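Local coordinates for protein putative mandelate racemase (PDB 2O56) that binds magnesium as a member of the enolase superfamily and is probably a hydro-lyase (dehydratase), its substrate not being established, at residues I11-N16 with K24-V29; V44-G49 with G92-A97; V116-M121 with A334-T339; H323-P328 with H350-L355. All blocks are in the same frame, centred on the assembly; numbering follows the deposited sequence. Where two conformers were deposited one is given.

Contact 1: I11-N16 with K24-V29; sequences IIDVAN and KWRPVV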
# COMPACT_ATOMS: atom_id res chain seq x y z
N ILE A 11 43.33 -7.06 22.32
CA ILE A 11 42.16 -7.89 22.07
C ILE A 11 42.35 -9.21 22.81
O ILE A 11 43.24 -10.00 22.47
CB ILE A 11 41.92 -8.07 20.54
CG1 ILE A 11 41.77 -6.69 19.88
CG2 ILE A 11 40.65 -8.87 20.31
CD1 ILE A 11 43.04 -6.09 19.32
N ILE A 12 41.53 -9.42 23.83
CA ILE A 12 41.77 -10.43 24.86
C ILE A 12 40.82 -11.63 24.74
O ILE A 12 39.60 -11.49 24.82
CB ILE A 12 41.69 -9.80 26.28
CG1 ILE A 12 42.72 -8.67 26.41
CG2 ILE A 12 41.90 -10.85 27.38
CD1 ILE A 12 42.43 -7.65 27.49
N ASP A 13 41.39 -12.81 24.56
CA ASP A 13 40.63 -14.05 24.53
C ASP A 13 40.56 -14.60 25.96
O ASP A 13 41.46 -15.31 26.41
CB ASP A 13 41.34 -15.04 23.59
CG ASP A 13 40.49 -16.24 23.23
OD1 ASP A 13 39.28 -16.28 23.57
OD2 ASP A 13 41.03 -17.17 22.59
N VAL A 14 39.49 -14.24 26.66
CA VAL A 14 39.42 -14.32 28.13
C VAL A 14 39.46 -15.77 28.60
O VAL A 14 38.56 -16.55 28.28
CB VAL A 14 38.13 -13.61 28.66
CG1 VAL A 14 37.92 -13.85 30.18
CG2 VAL A 14 38.15 -12.11 28.31
N ALA A 15 40.53 -16.11 29.33
CA ALA A 15 40.69 -17.45 29.93
C ALA A 15 39.73 -17.65 31.09
O ALA A 15 39.58 -16.76 31.94
CB ALA A 15 42.14 -17.67 30.41
N ASN A 16 39.10 -18.81 31.14
CA ASN A 16 37.96 -19.03 32.04
C ASN A 16 37.75 -20.50 32.37
O ASN A 16 38.12 -21.39 31.59
CB ASN A 16 36.67 -18.45 31.45
CG ASN A 16 36.28 -19.09 30.12
OD1 ASN A 16 36.61 -18.57 29.06
ND2 ASN A 16 35.58 -20.22 30.18
N LYS A 24 31.08 -24.32 23.40
CA LYS A 24 32.12 -23.73 24.22
C LYS A 24 31.80 -22.29 24.65
O LYS A 24 30.74 -21.74 24.31
CB LYS A 24 33.46 -23.76 23.47
CG LYS A 24 34.66 -24.06 24.34
CD LYS A 24 34.72 -25.52 24.75
CE LYS A 24 35.08 -25.67 26.22
NZ LYS A 24 33.91 -25.37 27.11
N TRP A 25 32.72 -21.69 25.40
CA TRP A 25 32.53 -20.38 25.97
C TRP A 25 33.74 -19.52 25.68
O TRP A 25 34.84 -19.82 26.13
CB TRP A 25 32.32 -20.48 27.48
CG TRP A 25 31.88 -19.18 28.11
CD1 TRP A 25 32.55 -18.45 29.05
CD2 TRP A 25 30.65 -18.47 27.86
NE1 TRP A 25 31.83 -17.33 29.39
CE2 TRP A 25 30.66 -17.32 28.67
CE3 TRP A 25 29.55 -18.70 27.02
CZ2 TRP A 25 29.62 -16.39 28.67
CZ3 TRP A 25 28.51 -17.79 27.02
CH2 TRP A 25 28.55 -16.65 27.84
N ARG A 26 33.53 -18.44 24.92
CA ARG A 26 34.65 -17.59 24.53
C ARG A 26 34.35 -16.11 24.65
O ARG A 26 34.21 -15.43 23.64
CB ARG A 26 35.12 -17.93 23.11
CG ARG A 26 36.17 -19.01 23.08
CD ARG A 26 36.71 -19.21 21.68
NE ARG A 26 37.96 -18.50 21.47
CZ ARG A 26 38.55 -18.34 20.29
NH1 ARG A 26 38.00 -18.84 19.19
NH2 ARG A 26 39.71 -17.68 20.20
N PRO A 27 34.27 -15.60 25.89
CA PRO A 27 34.21 -14.16 26.04
C PRO A 27 35.46 -13.49 25.50
O PRO A 27 36.56 -14.01 25.63
CB PRO A 27 34.11 -13.96 27.56
CG PRO A 27 34.62 -15.22 28.15
CD PRO A 27 34.24 -16.28 27.20
N VAL A 28 35.27 -12.33 24.88
CA VAL A 28 36.37 -11.62 24.23
C VAL A 28 36.27 -10.14 24.61
O VAL A 28 35.21 -9.54 24.51
CB VAL A 28 36.32 -11.79 22.70
CG1 VAL A 28 37.18 -10.77 22.00
CG2 VAL A 28 36.75 -13.20 22.33
N VAL A 29 37.39 -9.58 25.05
CA VAL A 29 37.41 -8.24 25.60
C VAL A 29 38.32 -7.33 24.78
O VAL A 29 39.39 -7.74 24.31
CB VAL A 29 37.80 -8.28 27.11
CG1 VAL A 29 38.27 -6.94 27.60
CG2 VAL A 29 36.61 -8.80 27.94

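Contact 2: V44-G49 with G92-A97; sequences VGLAYG and GGIFSA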
# COMPACT_ATOMS: atom_id res chain seq x y z
N VAL A 44 33.10 -8.18 23.20
CA VAL A 44 32.63 -8.57 21.87
C VAL A 44 31.66 -9.72 22.08
O VAL A 44 32.08 -10.80 22.51
CB VAL A 44 33.80 -9.06 20.98
CG1 VAL A 44 33.30 -9.59 19.62
CG2 VAL A 44 34.86 -7.96 20.79
N GLY A 45 30.38 -9.50 21.80
CA GLY A 45 29.33 -10.44 22.22
C GLY A 45 29.09 -11.61 21.28
O GLY A 45 28.02 -11.72 20.67
N LEU A 46 30.09 -12.48 21.18
CA LEU A 46 30.02 -13.68 20.36
C LEU A 46 30.49 -14.91 21.17
O LEU A 46 31.11 -15.82 20.62
CB LEU A 46 30.90 -13.51 19.10
CG LEU A 46 30.49 -12.44 18.06
CD1 LEU A 46 31.57 -12.25 17.00
CD2 LEU A 46 29.15 -12.82 17.40
N ALA A 47 30.22 -14.91 22.47
CA ALA A 47 30.83 -15.91 23.37
C ALA A 47 30.33 -17.35 23.14
O ALA A 47 31.00 -18.32 23.51
CB ALA A 47 30.64 -15.50 24.83
N TYR A 48 29.16 -17.47 22.51
CA TYR A 48 28.54 -18.76 22.20
C TYR A 48 28.26 -18.75 20.70
O TYR A 48 28.53 -17.76 20.03
CB TYR A 48 27.23 -18.94 22.98
CG TYR A 48 26.35 -17.73 22.82
CD1 TYR A 48 25.37 -17.69 21.84
CD2 TYR A 48 26.54 -16.60 23.60
CE1 TYR A 48 24.59 -16.57 21.66
CE2 TYR A 48 25.78 -15.48 23.42
CZ TYR A 48 24.81 -15.46 22.45
OH TYR A 48 24.05 -14.34 22.28
N GLY A 49 27.70 -19.85 20.19
CA GLY A 49 27.55 -20.07 18.75
C GLY A 49 28.89 -20.13 18.05
O GLY A 49 29.95 -20.28 18.71
N GLY A 92 26.44 -6.66 9.51
CA GLY A 92 26.70 -8.06 9.82
C GLY A 92 26.99 -8.25 11.30
O GLY A 92 27.46 -7.32 11.96
N GLY A 93 26.69 -9.44 11.82
CA GLY A 93 26.83 -9.74 13.24
C GLY A 93 28.26 -9.78 13.78
O GLY A 93 28.53 -9.27 14.85
N ILE A 94 29.17 -10.38 13.03
CA ILE A 94 30.59 -10.34 13.38
C ILE A 94 31.14 -8.92 13.31
O ILE A 94 31.84 -8.46 14.24
CB ILE A 94 31.45 -11.20 12.43
CG1 ILE A 94 30.86 -12.60 12.27
CG2 ILE A 94 32.96 -11.18 12.87
CD1 ILE A 94 30.61 -13.39 13.57
N PHE A 95 30.84 -8.23 12.22
CA PHE A 95 31.29 -6.86 12.06
C PHE A 95 30.81 -5.98 13.23
O PHE A 95 31.60 -5.30 13.89
CB PHE A 95 30.82 -6.27 10.74
CG PHE A 95 31.62 -5.08 10.33
CD1 PHE A 95 32.67 -5.21 9.46
CD2 PHE A 95 31.36 -3.83 10.89
CE1 PHE A 95 33.43 -4.12 9.12
CE2 PHE A 95 32.15 -2.72 10.54
CZ PHE A 95 33.16 -2.89 9.65
N SER A 96 29.50 -6.04 13.48
CA SER A 96 28.83 -5.28 14.52
C SER A 96 29.37 -5.57 15.91
O SER A 96 29.60 -4.64 16.68
CB SER A 96 27.35 -5.57 14.51
OG SER A 96 26.69 -4.81 15.50
N ALA A 97 29.56 -6.85 16.24
CA ALA A 97 30.04 -7.25 17.57
C ALA A 97 31.45 -6.73 17.87
O ALA A 97 31.76 -6.34 19.00
CB ALA A 97 29.95 -8.77 17.76

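Contact 3: V116-M121 with A334-T339; sequences VPLYKM and ALHMET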
# COMPACT_ATOMS: atom_id res chain seq x y z
N VAL A 116 32.65 9.74 36.10
CA VAL A 116 31.20 9.57 36.16
C VAL A 116 30.73 8.20 35.65
O VAL A 116 31.23 7.69 34.66
CB VAL A 116 30.43 10.70 35.44
CG1 VAL A 116 30.55 12.02 36.21
CG2 VAL A 116 30.93 10.85 34.03
N PRO A 117 29.75 7.59 36.36
CA PRO A 117 29.25 6.32 35.83
C PRO A 117 28.47 6.47 34.51
O PRO A 117 27.84 7.51 34.26
CB PRO A 117 28.32 5.83 36.95
CG PRO A 117 27.88 7.10 37.63
CD PRO A 117 29.07 7.98 37.60
N LEU A 118 28.53 5.42 33.70
CA LEU A 118 27.92 5.40 32.38
C LEU A 118 26.46 5.87 32.34
O LEU A 118 26.12 6.66 31.47
CB LEU A 118 28.07 4.01 31.74
CG LEU A 118 27.44 3.73 30.37
CD1 LEU A 118 27.96 4.69 29.33
CD2 LEU A 118 27.73 2.29 29.96
N TYR A 119 25.63 5.41 33.27
CA TYR A 119 24.21 5.77 33.25
C TYR A 119 23.97 7.28 33.23
O TYR A 119 23.05 7.75 32.56
CB TYR A 119 23.40 5.06 34.37
CG TYR A 119 23.61 5.61 35.77
CD1 TYR A 119 22.84 6.68 36.25
CD2 TYR A 119 24.58 5.08 36.61
CE1 TYR A 119 23.03 7.20 37.53
CE2 TYR A 119 24.78 5.60 37.92
CZ TYR A 119 24.00 6.66 38.36
OH TYR A 119 24.19 7.19 39.62
N LYS A 120 24.81 8.03 33.93
CA LYS A 120 24.68 9.48 33.99
C LYS A 120 25.05 10.13 32.64
O LYS A 120 24.45 11.13 32.25
CB LYS A 120 25.58 10.06 35.09
CG LYS A 120 25.05 9.92 36.47
CD LYS A 120 25.93 10.65 37.47
CE LYS A 120 25.21 10.79 38.79
NZ LYS A 120 26.03 11.50 39.81
N MET A 121 26.01 9.55 31.93
CA MET A 121 26.34 9.99 30.59
C MET A 121 25.29 9.59 29.56
O MET A 121 25.23 10.18 28.49
CB MET A 121 27.69 9.43 30.17
CG MET A 121 28.83 9.76 31.14
SD MET A 121 30.41 9.30 30.43
CE MET A 121 30.33 7.54 30.58
N ALA A 334 24.74 -3.34 30.21
CA ALA A 334 23.29 -3.54 30.25
C ALA A 334 22.59 -2.77 31.37
O ALA A 334 21.60 -2.09 31.13
CB ALA A 334 22.97 -5.02 30.31
N LEU A 335 23.10 -2.88 32.59
CA LEU A 335 22.52 -2.18 33.74
C LEU A 335 22.50 -0.66 33.61
O LEU A 335 21.52 -0.03 34.01
CB LEU A 335 23.21 -2.59 35.05
CG LEU A 335 23.09 -4.07 35.38
CD1 LEU A 335 23.88 -4.39 36.63
CD2 LEU A 335 21.62 -4.51 35.51
N HIS A 336 23.58 -0.08 33.07
CA HIS A 336 23.64 1.34 32.76
C HIS A 336 22.61 1.80 31.73
O HIS A 336 21.95 2.83 31.91
CB HIS A 336 25.05 1.70 32.29
CG HIS A 336 26.09 1.69 33.38
ND1 HIS A 336 26.17 2.68 34.34
CD2 HIS A 336 27.07 0.81 33.67
CE1 HIS A 336 27.15 2.40 35.18
NE2 HIS A 336 27.72 1.27 34.79
N MET A 337 22.49 1.06 30.64
CA MET A 337 21.53 1.43 29.60
C MET A 337 20.13 1.33 30.18
O MET A 337 19.32 2.23 30.03
CB MET A 337 21.67 0.48 28.40
CG MET A 337 20.85 0.88 27.13
SD MET A 337 21.47 2.35 26.29
CE MET A 337 23.00 1.75 25.60
N GLU A 338 19.86 0.22 30.85
CA GLU A 338 18.52 -0.05 31.36
C GLU A 338 18.12 0.93 32.48
O GLU A 338 16.93 1.09 32.77
CB GLU A 338 18.43 -1.50 31.82
CG GLU A 338 18.56 -2.48 30.66
CD GLU A 338 18.72 -3.93 31.10
OE1 GLU A 338 19.36 -4.18 32.14
OE2 GLU A 338 18.22 -4.82 30.38
N THR A 339 19.11 1.58 33.09
CA THR A 339 18.86 2.57 34.14
C THR A 339 18.42 3.88 33.55
O THR A 339 17.53 4.54 34.11
CB THR A 339 20.14 2.79 35.01
OG1 THR A 339 20.46 1.57 35.67
CG2 THR A 339 19.92 3.85 36.07

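Contact 4: H323-P328 with H350-L355; sequences HVCGGP and HRYALL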
# COMPACT_ATOMS: atom_id res chain seq x y z
N HIS A 323 19.51 -7.83 25.59
CA HIS A 323 19.99 -9.21 25.55
C HIS A 323 21.34 -9.29 26.25
O HIS A 323 22.27 -8.58 25.90
CB HIS A 323 20.12 -9.74 24.13
CG HIS A 323 20.74 -11.10 24.06
ND1 HIS A 323 22.10 -11.28 23.86
CD2 HIS A 323 20.22 -12.33 24.24
CE1 HIS A 323 22.37 -12.57 23.89
NE2 HIS A 323 21.25 -13.23 24.11
N VAL A 324 21.44 -10.16 27.26
CA VAL A 324 22.70 -10.33 27.97
C VAL A 324 23.08 -11.81 28.02
O VAL A 324 22.41 -12.60 28.69
CB VAL A 324 22.65 -9.77 29.42
CG1 VAL A 324 24.00 -9.93 30.11
CG2 VAL A 324 22.26 -8.30 29.43
N CYS A 325 24.15 -12.17 27.32
CA CYS A 325 24.77 -13.49 27.47
C CYS A 325 26.28 -13.41 27.26
O CYS A 325 26.81 -13.87 26.24
CB CYS A 325 24.14 -14.50 26.50
SG CYS A 325 24.49 -16.25 26.91
N GLY A 326 26.98 -12.79 28.20
CA GLY A 326 28.44 -12.80 28.14
C GLY A 326 29.01 -12.76 29.53
O GLY A 326 28.50 -13.41 30.43
N GLY A 327 30.06 -11.97 29.71
CA GLY A 327 30.73 -11.85 31.01
C GLY A 327 30.19 -10.70 31.83
O GLY A 327 29.24 -10.02 31.43
N PRO A 328 30.80 -10.46 33.00
CA PRO A 328 30.37 -9.34 33.85
C PRO A 328 30.32 -7.98 33.15
O PRO A 328 29.51 -7.13 33.51
CB PRO A 328 31.41 -9.35 34.97
CG PRO A 328 31.81 -10.81 35.06
CD PRO A 328 31.90 -11.23 33.62
N HIS A 350 21.09 -15.01 33.32
CA HIS A 350 21.44 -16.41 33.21
C HIS A 350 22.07 -16.89 34.50
O HIS A 350 22.72 -16.12 35.21
CB HIS A 350 22.45 -16.63 32.11
CG HIS A 350 21.96 -16.27 30.75
ND1 HIS A 350 21.41 -17.19 29.88
CD2 HIS A 350 21.95 -15.08 30.10
CE1 HIS A 350 21.08 -16.59 28.75
NE2 HIS A 350 21.40 -15.31 28.86
N ARG A 351 21.88 -18.18 34.78
CA ARG A 351 22.43 -18.81 35.98
C ARG A 351 23.96 -18.73 36.04
O ARG A 351 24.53 -18.42 37.09
CB ARG A 351 21.97 -20.26 36.05
CG ARG A 351 22.03 -20.85 37.44
CD ARG A 351 22.71 -22.21 37.41
NE ARG A 351 21.98 -23.18 36.61
CZ ARG A 351 22.43 -23.71 35.48
NH1 ARG A 351 21.69 -24.58 34.81
NH2 ARG A 351 23.63 -23.36 35.00
N TYR A 352 24.62 -18.96 34.90
CA TYR A 352 26.09 -19.02 34.84
C TYR A 352 26.73 -17.69 35.25
O TYR A 352 27.86 -17.66 35.70
CB TYR A 352 26.57 -19.42 33.43
CG TYR A 352 26.57 -18.25 32.48
CD1 TYR A 352 27.64 -17.34 32.45
CD2 TYR A 352 25.49 -18.02 31.63
CE1 TYR A 352 27.62 -16.25 31.62
CE2 TYR A 352 25.47 -16.94 30.77
CZ TYR A 352 26.54 -16.05 30.77
OH TYR A 352 26.52 -14.97 29.93
N ALA A 353 25.98 -16.60 35.07
CA ALA A 353 26.47 -15.25 35.32
C ALA A 353 26.73 -14.99 36.81
O ALA A 353 27.50 -14.10 37.18
CB ALA A 353 25.49 -14.23 34.77
N LEU A 354 26.06 -15.77 37.65
CA LEU A 354 26.20 -15.70 39.11
C LEU A 354 27.39 -16.52 39.61
O LEU A 354 27.83 -16.35 40.74
CB LEU A 354 24.93 -16.22 39.78
CG LEU A 354 23.59 -15.55 39.48
CD1 LEU A 354 22.43 -16.43 39.98
CD2 LEU A 354 23.55 -14.19 40.14
N LEU A 355 27.90 -17.40 38.75
CA LEU A 355 28.81 -18.46 39.18
C LEU A 355 30.26 -18.00 39.13
O LEU A 355 30.61 -17.12 38.35
CB LEU A 355 28.63 -19.70 38.31
CG LEU A 355 27.25 -20.35 38.33
CD1 LEU A 355 27.24 -21.57 37.44
CD2 LEU A 355 26.85 -20.72 39.76

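Contact 1: I11-N16 with K24-V29
The carboxylate of Asp13 is gripped twice by the guanidinium of Arg26. The main bond of this salt bridge runs from Arg26 NH2 to Asp13 OD2, 2.8 Å long, and a weak second one joins Arg26 NE to Asp13 OD1. The fork is twisted: the carboxylate and guanidinium planes stand 51° apart, and NH2 meets OD2 from above the carboxylate plane although the oxygen lies close to the guanidinium plane. Arginine suits the place because its long chain, bent at chi3, can offer two N-H groups to one acid.

Behind the ion pair the backbones form an antiparallel ladder. Ile12 and Val29 are a hydrogen-bonded pair, Ile12 N giving to Val29 O at 2.8 Å and Val29 N to Ile12 O at 2.9 Å; Asp13 and Val28 follow as a non-hydrogen-bonded pair. Beyond the regular strand, Val14 N still reaches Pro27 O at 3.1 Å. Pro27 suits the end of the ladder because its ring offers an apolar surface to Val14, CG lying 3.9 Å from Val14 CB. The CG2 methyl of Val14, anti to the carbonyl carbon, packs against Val29 CG2 at 3.7 Å. Both valines are buried and beta-branched, which suits Val29 in its strand and the extended chain at Val14 just past it.

The ladder joins strands 6-13 and 28-34 in the N-terminal domain's four-stranded antiparallel sheet, where strand 39-44 flanks 28-34 and strand 395-398 flanks 6-13. Ile11 and Arg26 touch helix 52-66, where Ser53 bonds Arg26 NH1, whereas Val14 touches helix 387-392.

Contact 2: V44-G49 with G92-A97
With chi1 at -66°, the CG of Leu46 lies anti to its carbonyl carbon, and the nearly extended chi2 of 171° carries the isobutyl fork to helix 93-114. Ile94 starts its side chain away from the loop, but bends at both chi1 and chi2 fold the chain back until its CD1 methyl meets Leu46. The two side chains cross at about a right angle, with Leu46 CD1 and Ile94 CD1 3.7 Å apart.

Ala97, one turn further along the helix, brings its CB against the branch point of the leucine, 3.7 Å from Leu46 CG. A methyl is short enough for the loop backbone to come near as well: Gly45 N lies 4.1 Å from Ala97 CB. Beside the leucine, Val44 brings CG1 to 3.9 Å from Ala97 CB, and also meets the carbonyl of that residue, Val44 CG1 to Ala97 O being 3.6 Å. No hydrogen bond crosses between the segments, and the six residues that touch are all buried, as their apolar character suits.

Gly45 is the centre of an inverse gamma turn, in which Leu46 N bonds to Val44 O at 2.9 Å; the turn redirects the chain just after strand 39-44. Trp87 of the second subunit packs on Leu46, and Ile94 meets its own counterpart there. The loop that follows strand 39-44 thus packs on the start of helix 93-114, within the N-terminal alpha+beta capping domain characteristic of the enolase superfamily, here at a subunit interface.

Contact 3: V116-M121 with A334-T339
Leu118 and Tyr119 of the short helix 118-121 meet His336 of helix 328-340, joining the N-terminal domain of an enolase-superfamily fold to its barrel domain. The tight part is the imidazole of His336. Leu118 CB sits over one face of the ring, a CH-pi contact with 3.6 Å between CB and the ring centroid, displaced toward the rim. Because Leu118 CG is anti to its backbone N (chi1 177°), the branched end runs on along the histidine stem, and Leu118 CD2 lies 3.6 Å from His336 CB. Leucine suits the spot by filling both the ring face and the stem beside it.

The looser part is between Tyr119 and Thr339, whose CB atoms touch at 4.0 Å. The near edge of the tyrosine ring still meets the histidine, CD2 lying 3.7 Å from His336 ND1, and the hydroxyl end leads away to a hydrogen bond with Glu377. Thr339 turns its own hydroxyl back to the helix, OG1 giving a hydrogen to Leu335 O, so that a polar side chain can be buried with its methyl facing the tyrosine.

Histidine is well chosen because its two nitrogens serve different neighbours in a buried setting: NE2 bonds to Ile381 O, while ND1 accepts from the first turn of the short helix. That second bond, Tyr119 N to His336 ND1, is 3.0 Å long but bent to 137° at the hydrogen, the donor lying 34° out of the imidazole plane.

Contact 4: H323-P328 with H350-L355
Tyr352 OH gives a hydrogen bond to Gly326 O, 2.6 Å away, a direct polar link between the two loops. The donor lies in the carbonyl plane with a C=O to donor angle of 120°, which places it on a lone pair of the oxygen. Tyr352 CG sits between its backbone N and carbonyl carbon (chi1 81°), and this torsion points the ring at the other loop, with Gly326 O at the ring edge near its plane. Tyrosine suits the place because its para hydroxyl extends to the loop backbone.

Sulfur-aromatic contacts form the second group. Cys325 SG stands over one face of the His350 imidazole, 4.0 Å from the ring centroid and offset toward the rim. The same sulfur lies obliquely beside the Tyr352 ring, 4.0 Å from Tyr352 CE2. A small, polarisable thiol suits a place beside two aromatic rings.

Packing is the third kind: Cys325 CB approaches His350 NE2 to 3.7 Å. Val324 O also lies near the ring plane, 2.9 Å from His350 NE2, but whether the two are bonded is doubtful.

Outside the pair, Asp296 bonds to His323 ND1, and Trp25 meets the Tyr352 ring edge-to-face. The segments are loops following strands 319-320 and 347-350, at the C-terminal ends of the strands of the modified TIM barrel, where enolase-superfamily enzymes place their active site. Glu221, Glu247 and Glu273 hold the magnesium ion there, and His350 lies about 7 Å from it, side chain to ion.

Contacts 1 and 2 come in series within the N-terminal domain, their centres 12 Å apart, and strand 28-34 of contact 1 pairs with strand 39-44, which leads into contact 2. Contacts 3 and 4 alternate along the chain: helix 328-340 starts at the end of segment 323-328 and supplies contact 3, where the N-terminal and barrel domains meet. Contact 4 lies wholly in the barrel domain. Both contact 1, through Trp25, and contact 2, through Tyr48, touch its loops, with centres 14 and 16 Å away respectively. The N-terminal domain thus reaches the barrel beside the magnesium site, and also through contact 3, farther from the metal.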